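Long-range contacts in secretory-abundant heat soluble protein 1 (PDB 5XN9), which acts as a secreted, heat-soluble molecular shield when water is scarce, and has a fatty-acid-binding-protein fold consistent with lipid binding: residues 11-16 with 40-45; 94-99 with 109-114; 118-123 with 131-136. One frame throughout, in Å; residues are numbered along the deposited sequence.

Contact 1: residues 11-16 with 40-45. With MG (magnesium ion), chain C; EDO (1,2-ethanediol), chain G.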
loop_
_atom_site.group_PDB
_atom_site.type_symbol
_atom_site.label_atom_id
_atom_site.label_comp_id
_atom_site.label_asym_id
_atom_site.label_seq_id
_atom_site.Cartn_x
_atom_site.Cartn_y
_atom_site.Cartn_z
ATOM N N LYS A 11 0.534 0.777 13.004
ATOM C CA LYS A 11 -0.644 0.008 12.632
ATOM C C LYS A 11 -1.713 0.989 12.179
ATOM O O LYS A 11 -2.143 1.843 12.962
ATOM C CB LYS A 11 -1.151 -0.798 13.823
ATOM C CG LYS A 11 -0.152 -1.793 14.351
ATOM C CD LYS A 11 -0.810 -2.678 15.404
ATOM C CE LYS A 11 0.209 -3.560 16.071
ATOM N NZ LYS A 11 1.227 -2.714 16.740
ATOM N N TRP A 12 -2.130 0.868 10.924
ATOM C CA TRP A 12 -3.023 1.825 10.285
ATOM C C TRP A 12 -4.288 1.118 9.830
ATOM O O TRP A 12 -4.227 -0.004 9.327
ATOM C CB TRP A 12 -2.342 2.443 9.066
ATOM C CG TRP A 12 -1.037 3.084 9.391
ATOM C CD1 TRP A 12 0.214 2.552 9.216
ATOM C CD2 TRP A 12 -0.846 4.382 9.957
ATOM N NE1 TRP A 12 1.170 3.450 9.635
ATOM C CE2 TRP A 12 0.546 4.578 10.102
ATOM C CE3 TRP A 12 -1.718 5.400 10.361
ATOM C CZ2 TRP A 12 1.084 5.752 10.616
ATOM C CZ3 TRP A 12 -1.182 6.564 10.877
ATOM C CH2 TRP A 12 0.208 6.731 11.003
ATOM N N GLU A 13 -5.430 1.793 9.967
ATOM C CA GLU A 13 -6.724 1.218 9.625
ATOM C C GLU A 13 -7.474 2.196 8.733
ATOM O O GLU A 13 -7.455 3.403 8.981
ATOM C CB GLU A 13 -7.521 0.965 10.909
ATOM C CG GLU A 13 -8.959 0.566 10.704
ATOM C CD GLU A 13 -9.689 0.390 12.019
ATOM O OE1 GLU A 13 -10.925 0.226 11.996
ATOM O OE2 GLU A 13 -9.024 0.414 13.076
ATOM N N SER A 14 -8.134 1.677 7.696
ATOM C CA SER A 14 -8.833 2.544 6.751
ATOM C C SER A 14 -10.024 3.236 7.402
ATOM O O SER A 14 -10.604 2.748 8.376
ATOM C CB SER A 14 -9.293 1.752 5.528
ATOM O OG SER A 14 -10.181 0.711 5.887
ATOM N N THR A 15 -10.375 4.398 6.863
ATOM C CA THR A 15 -11.497 5.186 7.341
ATOM C C THR A 15 -12.572 5.233 6.261
ATOM O O THR A 15 -12.507 4.519 5.254
ATOM C CB THR A 15 -11.027 6.599 7.698
ATOM O OG1 THR A 15 -10.678 7.292 6.493
ATOM C CG2 THR A 15 -9.817 6.552 8.627
ATOM N N ASP A 16 -13.569 6.096 6.469
ATOM C CA ASP A 16 -14.595 6.322 5.462
ATOM C C ASP A 16 -14.132 7.238 4.339
ATOM O O ASP A 16 -14.829 7.347 3.325
ATOM C CB ASP A 16 -15.849 6.921 6.106
ATOM C CG ASP A 16 -16.584 5.929 6.982
ATOM O OD1 ASP A 16 -16.248 4.729 6.925
ATOM O OD2 ASP A 16 -17.505 6.350 7.716
ATOM N N LYS A 40 -12.786 -2.504 4.870
ATOM C CA LYS A 40 -11.836 -2.257 5.948
ATOM C C LYS A 40 -10.486 -2.890 5.637
ATOM O O LYS A 40 -10.387 -4.096 5.384
ATOM C CB LYS A 40 -12.406 -2.822 7.250
ATOM C CG LYS A 40 -11.519 -2.640 8.467
ATOM C CD LYS A 40 -11.246 -1.182 8.760
ATOM C CE LYS A 40 -12.509 -0.425 9.124
ATOM N NZ LYS A 40 -12.185 0.906 9.711
ATOM N N THR A 41 -9.451 -2.061 5.655
ATOM C CA THR A 41 -8.112 -2.445 5.239
ATOM C C THR A 41 -7.135 -2.002 6.312
ATOM O O THR A 41 -7.266 -0.907 6.868
ATOM C CB THR A 41 -7.756 -1.764 3.901
ATOM O OG1 THR A 41 -8.700 -2.173 2.899
ATOM C CG2 THR A 41 -6.326 -2.099 3.443
ATOM N N PHE A 42 -6.159 -2.854 6.600
ATOM C CA PHE A 42 -5.130 -2.562 7.581
ATOM C C PHE A 42 -3.762 -2.611 6.915
ATOM O O PHE A 42 -3.477 -3.515 6.121
ATOM C CB PHE A 42 -5.168 -3.579 8.726
ATOM C CG PHE A 42 -6.459 -3.594 9.473
ATOM C CD1 PHE A 42 -7.515 -4.377 9.036
ATOM C CD2 PHE A 42 -6.620 -2.831 10.618
ATOM C CE1 PHE A 42 -8.723 -4.393 9.730
ATOM C CE2 PHE A 42 -7.814 -2.844 11.317
ATOM C CZ PHE A 42 -8.871 -3.623 10.872
ATOM N N HIS A 43 -2.925 -1.630 7.235
ATOM C CA HIS A 43 -1.510 -1.627 6.877
ATOM C C HIS A 43 -0.725 -1.593 8.172
ATOM O O HIS A 43 -0.917 -0.687 8.988
ATOM C CB HIS A 43 -1.131 -0.391 6.053
ATOM C CG HIS A 43 -1.689 -0.398 4.669
ATOM N ND1 HIS A 43 -1.084 -1.073 3.632
ATOM C CD2 HIS A 43 -2.804 0.170 4.150
ATOM C CE1 HIS A 43 -1.801 -0.920 2.533
ATOM N NE2 HIS A 43 -2.846 -0.166 2.820
ATOM N N LYS A 44 0.149 -2.575 8.363
ATOM C CA LYS A 44 1.045 -2.615 9.508
ATOM C C LYS A 44 2.469 -2.623 8.977
ATOM O O LYS A 44 2.833 -3.488 8.179
ATOM C CB LYS A 44 0.752 -3.845 10.373
ATOM C CG LYS A 44 -0.672 -3.861 10.903
ATOM C CD LYS A 44 -0.952 -5.078 11.767
ATOM C CE LYS A 44 -2.429 -5.116 12.160
ATOM N NZ LYS A 44 -2.833 -6.364 12.868
ATOM N N ILE A 45 3.265 -1.647 9.397
ATOM C CA ILE A 45 4.626 -1.489 8.906
ATOM C C ILE A 45 5.546 -1.379 10.114
ATOM O O ILE A 45 5.358 -0.493 10.958
ATOM C CB ILE A 45 4.776 -0.257 7.990
ATOM C CG1 ILE A 45 3.813 -0.332 6.794
ATOM C CG2 ILE A 45 6.206 -0.131 7.505
ATOM C CD1 ILE A 45 3.741 0.949 5.972
HETATM MG MG MG C . -4.308 0.411 1.735
HETATM C C1 EDO G . 2.851 -5.187 18.095
HETATM O O1 EDO G . 1.944 -6.278 17.891
HETATM C C2 EDO G . 2.375 -4.342 19.272
HETATM O O2 EDO G . 2.942 -3.030 19.175
#

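Contact 2: residues 94-99 with 109-114. With ZN (zinc ion), chain D.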
loop_
_atom_site.group_PDB
_atom_site.type_symbol
_atom_site.label_atom_id
_atom_site.label_comp_id
_atom_site.label_asym_id
_atom_site.label_seq_id
_atom_site.Cartn_x
_atom_site.Cartn_y
_atom_site.Cartn_z
ATOM N N ASN A 94 8.304 10.607 4.004
ATOM C CA ASN A 94 7.249 9.766 3.461
ATOM C C ASN A 94 7.831 8.512 2.826
ATOM O O ASN A 94 9.023 8.430 2.530
ATOM C CB ASN A 94 6.427 10.539 2.428
ATOM C CG ASN A 94 5.797 11.781 3.017
ATOM O OD1 ASN A 94 5.434 11.797 4.192
ATOM N ND2 ASN A 94 5.682 12.835 2.214
ATOM N N LEU A 95 6.965 7.526 2.624
ATOM C CA LEU A 95 7.346 6.239 2.056
ATOM C C LEU A 95 6.700 6.110 0.685
ATOM O O LEU A 95 5.513 6.408 0.528
ATOM C CB LEU A 95 6.870 5.100 2.960
ATOM C CG LEU A 95 7.194 3.673 2.520
ATOM C CD1 LEU A 95 8.699 3.404 2.555
ATOM C CD2 LEU A 95 6.444 2.669 3.386
ATOM N N LYS A 96 7.478 5.682 -0.305
ATOM C CA LYS A 96 6.966 5.473 -1.653
ATOM C C LYS A 96 7.301 4.060 -2.105
ATOM O O LYS A 96 8.355 3.528 -1.760
ATOM C CB LYS A 96 7.572 6.479 -2.640
ATOM C CG LYS A 96 7.103 7.899 -2.388
ATOM C CD LYS A 96 7.530 8.856 -3.485
ATOM C CE LYS A 96 6.818 10.203 -3.347
ATOM N NZ LYS A 96 7.481 11.256 -4.142
ATOM N N ALA A 97 6.395 3.446 -2.859
ATOM C CA ALA A 97 6.668 2.167 -3.501
ATOM C C ALA A 97 6.478 2.306 -5.003
ATOM O O ALA A 97 5.454 2.835 -5.470
ATOM C CB ALA A 97 5.786 1.039 -2.962
ATOM N N GLU A 98 7.461 1.814 -5.747
ATOM C CA GLU A 98 7.399 1.702 -7.201
ATOM C C GLU A 98 7.056 0.255 -7.533
ATOM O O GLU A 98 7.803 -0.657 -7.167
ATOM C CB GLU A 98 8.771 2.027 -7.790
ATOM C CG GLU A 98 8.774 2.127 -9.303
ATOM C CD GLU A 98 8.262 3.463 -9.798
ATOM O OE1 GLU A 98 8.071 4.384 -8.974
ATOM O OE2 GLU A 98 8.064 3.585 -11.024
ATOM N N VAL A 99 5.927 0.037 -8.203
ATOM C CA VAL A 99 5.396 -1.307 -8.409
ATOM C C VAL A 99 5.303 -1.603 -9.903
ATOM O O VAL A 99 4.667 -0.851 -10.651
ATOM C CB VAL A 99 4.034 -1.478 -7.725
ATOM C CG1 VAL A 99 3.495 -2.853 -8.005
ATOM C CG2 VAL A 99 4.163 -1.238 -6.214
ATOM N N HIS A 109 2.342 3.653 -8.694
ATOM C CA HIS A 109 2.973 4.425 -7.632
ATOM C C HIS A 109 2.105 4.351 -6.388
ATOM O O HIS A 109 0.895 4.598 -6.455
ATOM C CB HIS A 109 3.120 5.891 -8.045
ATOM C CG HIS A 109 4.163 6.122 -9.087
ATOM N ND1 HIS A 109 4.335 7.341 -9.711
ATOM C CD2 HIS A 109 5.096 5.293 -9.615
ATOM C CE1 HIS A 109 5.323 7.248 -10.585
ATOM N NE2 HIS A 109 5.806 6.018 -10.540
ATOM N N ASP A 110 2.719 4.011 -5.260
ATOM C CA ASP A 110 2.078 4.090 -3.958
ATOM C C ASP A 110 2.844 5.112 -3.135
ATOM O O ASP A 110 4.074 5.163 -3.189
ATOM C CB ASP A 110 2.187 2.749 -3.235
ATOM C CG ASP A 110 1.105 1.779 -3.632
ATOM O OD1 ASP A 110 0.192 2.178 -4.388
ATOM O OD2 ASP A 110 1.164 0.620 -3.172
ATOM N N GLU A 111 2.123 5.953 -2.415
ATOM C CA GLU A 111 2.757 6.884 -1.497
ATOM C C GLU A 111 2.061 6.789 -0.152
ATOM O O GLU A 111 0.841 6.615 -0.083
ATOM C CB GLU A 111 2.736 8.332 -2.015
ATOM C CG GLU A 111 3.390 9.333 -1.063
ATOM C CD GLU A 111 3.167 10.776 -1.470
ATOM O OE1 GLU A 111 4.155 11.460 -1.797
ATOM O OE2 GLU A 111 2.004 11.226 -1.462
ATOM N N TYR A 112 2.849 6.875 0.912
ATOM C CA TYR A 112 2.342 6.882 2.281
ATOM C C TYR A 112 2.817 8.167 2.942
ATOM O O TYR A 112 4.020 8.351 3.149
ATOM C CB TYR A 112 2.874 5.678 3.066
ATOM C CG TYR A 112 2.476 4.348 2.473
ATOM C CD1 TYR A 112 3.144 3.832 1.366
ATOM C CD2 TYR A 112 1.435 3.602 3.021
ATOM C CE1 TYR A 112 2.775 2.615 0.813
ATOM C CE2 TYR A 112 1.059 2.382 2.473
ATOM C CZ TYR A 112 1.734 1.898 1.366
ATOM O OH TYR A 112 1.365 0.695 0.799
ATOM N N LYS A 113 1.876 9.047 3.285
ATOM C CA LYS A 113 2.193 10.373 3.799
ATOM C C LYS A 113 1.429 10.581 5.098
ATOM O O LYS A 113 0.192 10.566 5.103
ATOM C CB LYS A 113 1.800 11.429 2.762
ATOM C CG LYS A 113 1.932 12.872 3.202
ATOM C CD LYS A 113 1.436 13.783 2.082
ATOM C CE LYS A 113 1.316 15.245 2.506
ATOM N NZ LYS A 113 0.953 16.126 1.354
ATOM N N VAL A 114 2.159 10.778 6.192
ATOM C CA VAL A 114 1.571 10.860 7.522
ATOM C C VAL A 114 1.459 12.331 7.895
ATOM O O VAL A 114 2.470 13.021 8.056
ATOM C CB VAL A 114 2.386 10.064 8.552
ATOM C CG1 VAL A 114 1.863 10.325 9.958
ATOM C CG2 VAL A 114 2.327 8.581 8.224
HETATM ZN ZN ZN D . 7.553 5.453 -11.449
HETATM O O HOH W 1 4.849 9.779 6.250
#

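Contact 3: residues 118-123 with 131-136. With MG (magnesium ion), chain C; ACY (acetic acid), chain L.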
loop_
_atom_site.group_PDB
_atom_site.type_symbol
_atom_site.label_atom_id
_atom_site.label_comp_id
_atom_site.label_asym_id
_atom_site.label_seq_id
_atom_site.Cartn_x
_atom_site.Cartn_y
_atom_site.Cartn_z
ATOM N N GLU A 118 -2.811 10.644 11.248
ATOM C CA GLU A 118 -3.497 10.167 10.061
ATOM C C GLU A 118 -2.484 9.853 8.964
ATOM O O GLU A 118 -1.438 10.497 8.855
ATOM C CB GLU A 118 -4.511 11.227 9.606
ATOM C CG GLU A 118 -4.692 11.410 8.112
ATOM C CD GLU A 118 -5.713 12.492 7.800
ATOM O OE1 GLU A 118 -6.875 12.362 8.246
ATOM O OE2 GLU A 118 -5.351 13.480 7.127
ATOM N N LEU A 119 -2.785 8.835 8.165
ATOM C CA LEU A 119 -1.940 8.462 7.039
ATOM C C LEU A 119 -2.752 8.595 5.761
ATOM O O LEU A 119 -3.836 8.013 5.646
ATOM C CB LEU A 119 -1.414 7.025 7.184
ATOM C CG LEU A 119 -0.332 6.594 6.191
ATOM C CD1 LEU A 119 0.548 5.526 6.813
ATOM C CD2 LEU A 119 -0.955 6.081 4.910
ATOM N N GLU A 120 -2.210 9.333 4.797
ATOM C CA GLU A 120 -2.830 9.511 3.490
ATOM C C GLU A 120 -2.082 8.637 2.488
ATOM O O GLU A 120 -0.870 8.795 2.313
ATOM C CB GLU A 120 -2.751 10.983 3.083
ATOM C CG GLU A 120 -3.458 11.336 1.782
ATOM C CD GLU A 120 -3.388 12.825 1.458
ATOM O OE1 GLU A 120 -3.082 13.166 0.294
ATOM O OE2 GLU A 120 -3.636 13.653 2.363
ATOM N N LYS A 121 -2.790 7.701 1.860
ATOM C CA LYS A 121 -2.202 6.847 0.838
ATOM C C LYS A 121 -2.670 7.316 -0.528
ATOM O O LYS A 121 -3.871 7.499 -0.754
ATOM C CB LYS A 121 -2.552 5.372 1.029
ATOM C CG LYS A 121 -1.798 4.478 0.058
ATOM C CD LYS A 121 -1.869 3.007 0.434
ATOM C CE LYS A 121 -1.136 2.185 -0.597
ATOM N NZ LYS A 121 -1.352 0.729 -0.408
ATOM N N THR A 122 -1.719 7.531 -1.425
ATOM C CA THR A 122 -2.006 7.943 -2.789
ATOM C C THR A 122 -1.628 6.804 -3.721
ATOM O O THR A 122 -0.559 6.204 -3.575
ATOM C CB THR A 122 -1.215 9.202 -3.137
ATOM O OG1 THR A 122 -1.565 10.245 -2.221
ATOM C CG2 THR A 122 -1.538 9.655 -4.548
ATOM N N TYR A 123 -2.514 6.502 -4.661
ATOM C CA TYR A 123 -2.342 5.415 -5.610
ATOM C C TYR A 123 -2.377 6.051 -6.986
ATOM O O TYR A 123 -3.311 6.797 -7.292
ATOM C CB TYR A 123 -3.523 4.433 -5.520
ATOM C CG TYR A 123 -3.917 3.957 -4.124
ATOM C CD1 TYR A 123 -4.559 4.805 -3.222
ATOM C CD2 TYR A 123 -3.690 2.652 -3.733
ATOM C CE1 TYR A 123 -4.929 4.374 -1.963
ATOM C CE2 TYR A 123 -4.067 2.203 -2.471
ATOM C CZ TYR A 123 -4.686 3.069 -1.590
ATOM O OH TYR A 123 -5.062 2.633 -0.335
ATOM N N LYS A 131 -6.921 8.334 -3.676
ATOM C CA LYS A 131 -6.421 8.562 -2.334
ATOM C C LYS A 131 -7.296 7.836 -1.334
ATOM O O LYS A 131 -8.504 7.667 -1.535
ATOM C CB LYS A 131 -6.392 10.048 -1.996
ATOM C CG LYS A 131 -5.276 10.801 -2.688
ATOM C CD LYS A 131 -5.359 12.277 -2.386
ATOM C CE LYS A 131 -4.197 13.021 -3.007
ATOM N NZ LYS A 131 -2.941 12.705 -2.298
ATOM N N ARG A 132 -6.672 7.421 -0.243
ATOM C CA ARG A 132 -7.395 6.781 0.835
ATOM C C ARG A 132 -6.748 7.213 2.138
ATOM O O ARG A 132 -5.526 7.341 2.208
ATOM C CB ARG A 132 -7.296 5.281 0.648
ATOM C CG ARG A 132 -8.391 4.562 1.263
ATOM C CD ARG A 132 -8.367 3.125 0.887
ATOM N NE ARG A 132 -9.458 2.481 1.569
ATOM C CZ ARG A 132 -9.552 1.179 1.758
ATOM N NH1 ARG A 132 -8.599 0.366 1.312
ATOM N NH2 ARG A 132 -10.599 0.707 2.400
ATOM N N TRP A 133 -7.564 7.476 3.157
ATOM C CA TRP A 133 -7.056 7.962 4.430
ATOM C C TRP A 133 -7.190 6.889 5.498
ATOM O O TRP A 133 -8.205 6.184 5.563
ATOM C CB TRP A 133 -7.764 9.244 4.857
ATOM C CG TRP A 133 -7.311 10.404 4.032
ATOM C CD1 TRP A 133 -6.327 11.295 4.348
ATOM C CD2 TRP A 133 -7.785 10.774 2.731
ATOM N NE1 TRP A 133 -6.175 12.210 3.336
ATOM C CE2 TRP A 133 -7.054 11.910 2.329
ATOM C CE3 TRP A 133 -8.761 10.260 1.869
ATOM C CZ2 TRP A 133 -7.272 12.548 1.108
ATOM C CZ3 TRP A 133 -8.975 10.893 0.656
ATOM C CH2 TRP A 133 -8.236 12.028 0.289
ATOM N N TYR A 134 -6.150 6.767 6.321
ATOM C CA TYR A 134 -6.061 5.775 7.379
ATOM C C TYR A 134 -5.827 6.471 8.714
ATOM O O TYR A 134 -5.255 7.563 8.772
ATOM C CB TYR A 134 -4.884 4.820 7.110
ATOM C CG TYR A 134 -5.087 3.938 5.902
ATOM C CD1 TYR A 134 -4.939 4.434 4.608
ATOM C CD2 TYR A 134 -5.441 2.606 6.052
ATOM C CE1 TYR A 134 -5.143 3.625 3.513
ATOM C CE2 TYR A 134 -5.648 1.793 4.961
ATOM C CZ TYR A 134 -5.499 2.305 3.693
ATOM O OH TYR A 134 -5.702 1.503 2.592
ATOM N N LYS A 135 -6.258 5.826 9.793
ATOM C CA LYS A 135 -6.012 6.301 11.148
ATOM C C LYS A 135 -5.199 5.261 11.910
ATOM O O LYS A 135 -5.187 4.083 11.564
ATOM C CB LYS A 135 -7.333 6.549 11.880
ATOM C CG LYS A 135 -8.224 5.313 11.951
ATOM C CD LYS A 135 -9.559 5.607 12.626
ATOM C CE LYS A 135 -10.472 4.387 12.594
ATOM N NZ LYS A 135 -11.795 4.648 13.235
ATOM N N LYS A 136 -4.504 5.706 12.954
ATOM C CA LYS A 136 -3.808 4.766 13.828
ATOM C C LYS A 136 -4.811 3.825 14.488
ATOM O O LYS A 136 -5.895 4.242 14.908
ATOM C CB LYS A 136 -3.042 5.532 14.906
ATOM C CG LYS A 136 -1.753 6.171 14.422
ATOM C CD LYS A 136 -0.606 5.166 14.402
ATOM C CE LYS A 136 0.743 5.867 14.539
ATOM N NZ LYS A 136 1.889 4.920 14.593
HETATM MG MG MG C . -4.308 0.411 1.735
HETATM C C ACY L . -4.919 -0.613 -0.177
HETATM O O ACY L . -5.955 0.065 -0.365
HETATM O OXT ACY L . -3.786 -0.118 0.008
HETATM C CH3 ACY L . -5.041 -2.109 -0.167
#

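Contact 1: residues 11-16 with 40-45
Strands 11-15 and 42-45 pair antiparallel in a fatty-acid-binding-protein (FABP) type beta-barrel, with Lys40 and Thr41 as the run-in to the second strand. The first strand, 10-19, lies beside strand 42-48, and the two short helices of the fold, 21-27 and 32-35, come between them in the chain. Trp12 and His43 form a hydrogen-bonded pair, with Trp12 N to His43 O at 2.8 Å. Trp12 and His43 point to the barrel interior, while Glu13 and Phe42 occupy the outer face. There the Glu13 chain, extended beyond CG, runs beside the Phe42 ring, and Glu13 CG lies 3.6 Å from Phe42 CE2. The carboxylate and ring planes are 40° apart.

Lys40 closes the end of the pairing. Its chain folds back at chi2 (60°) and chi3 (64°), which brings NZ to two acceptors of the opposite segment. Lys40 NZ makes a salt bridge to Glu13 OE1 at 2.7 Å, on the anti side of the carboxylate. Lys40 NZ also bonds to Ser14 O at 2.8 Å. A methionine in place of Lys40 would probably leave the Glu13 carboxylate without its charged mate and Ser14 O without this donor.

On the inner face, His43 ND1 is hydrogen-bonded to His54. The other ring nitrogen, His43 NE2, binds the magnesium ion at 1.9 Å. Ser14 OG accepts a hydrogen bond from Thr41 N at 2.9 Å.

Contact 2: residues 94-99 with 109-114
Strands 94-99 and 109-114 run antiparallel, their axes 4.7 Å apart at closest approach, with Leu95-Tyr112 and Ala97-Asp110 as hydrogen-bonded pairs. Tyr112 N to Leu95 O is the shortest of the four backbone bonds, at 2.7 Å.

Leu95, Ala97, Asp110 and Tyr112 face the barrel interior. Leu95 and Tyr112 lie side by side, and Leu95 CD2 comes to 4.0 Å from Tyr112 CD1. Tyr112 OH is hydrogen-bonded to Lys121 of the next strand.

The other face is polar. Lys96 runs alongside Glu111, but Lys96 NZ stops 4.1 Å from Glu111 OE1, beyond a salt bridge; its stronger partner is Asp91. Beside this pair, the Glu98 chain bends at chi2 (80°) and turns its carboxylate to the His109 ring. Glu98 OE2 and His109 NE2 each bind the zinc ion at 2.0 Å. The carboxylate and ring planes are 53° apart.

At the far end, a water donates to Asn94 OD1 and accepts from Val114 N, bridging the strands beyond the Leu95-Tyr112 pair. The whole is a beta hairpin of an FABP-type barrel, with a zinc ion held by Glu98 and His109 of this chain on its outer face.

Contact 3: residues 118-123 with 131-136
Leu119 and Tyr134 pair toward the open end of a beta hairpin, strands 118-125 and 128-136, which ends the FABP-type barrel of this chain. Backbone bonds hold the strands at Leu119-Tyr134 and Lys121-Arg132. The inner face is tightly packed. Leu119 CB meets Tyr134 CB at 4.1 Å, and Leu119 also packs on Trp12 and Tyr112. Tyr123 crosses Arg132 obliquely, its ring edge against Arg132 CB. The CG of Lys121 lies above one face of the Tyr123 ring, toward its rim.

Lys121, Tyr123 and Arg132 hold an acetate, probably from the crystallisation liquor. Lys121 is extended throughout, with CG trans to its backbone N (chi1 -173°), and this carries Lys121 NZ to 2.6 Å from acetate OXT. Tyr123 OH donates to acetate O, and Arg132 NH1 reaches the same oxygen in the guanidinium plane. Arg132 NH2 is bound by Asn38 and His39, which would fix the direction of the guanidinium. The two cationic groups suit a pocket for an anion, consistent with the carboxylate site of fatty-acid-binding proteins.

The outer face is polar and partly exposed. Here Glu120 reaches two partners with its two oxygens. Glu120 OE1 makes a salt bridge of 2.6 Å to Lys131 NZ, nearly in line with the C-O bond. Glu120 OE2 takes a weak bond from Trp133 NE1 at 3.1 Å, with an angle of 141° at the hydrogen. Lys131 NZ also donates to Thr122 OG1, so it ties two residues of the facing strand. Glu118 lies alongside Trp133, but its carboxylate is salt-bridged to Arg17. The strand end is the loose part: Lys135, on the outer face, and Lys136, next to Trp12, make no contact with the partner strand. Back inside, Tyr134 OH binds the magnesium ion at 2.0 Å, and acetate OXT binds the same ion at 1.9 Å.

The three contacts belong to one antiparallel sheet that closes into a barrel. Contacts 1 and 3 have centres 8 Å apart and lie on the neighbouring strands 10-19 and 128-136, joined by Glu13 N to Lys135 O at 2.8 Å. They also share the magnesium ion: contact 1 supplies His43, contact 3 supplies Tyr134, and the acetate is the third ligand. Contact 2 continues the sheet beyond contact 3, with centres 10 Å apart and Lys113 O bonded to Glu120 N at 2.7 Å. It reaches the acetate pocket through Lys121. Contacts 1 and 2 meet across the interior, where Ile45 CD1 lies 4.1 Å from Leu95 CD2. The zinc ion is a separate, outer site.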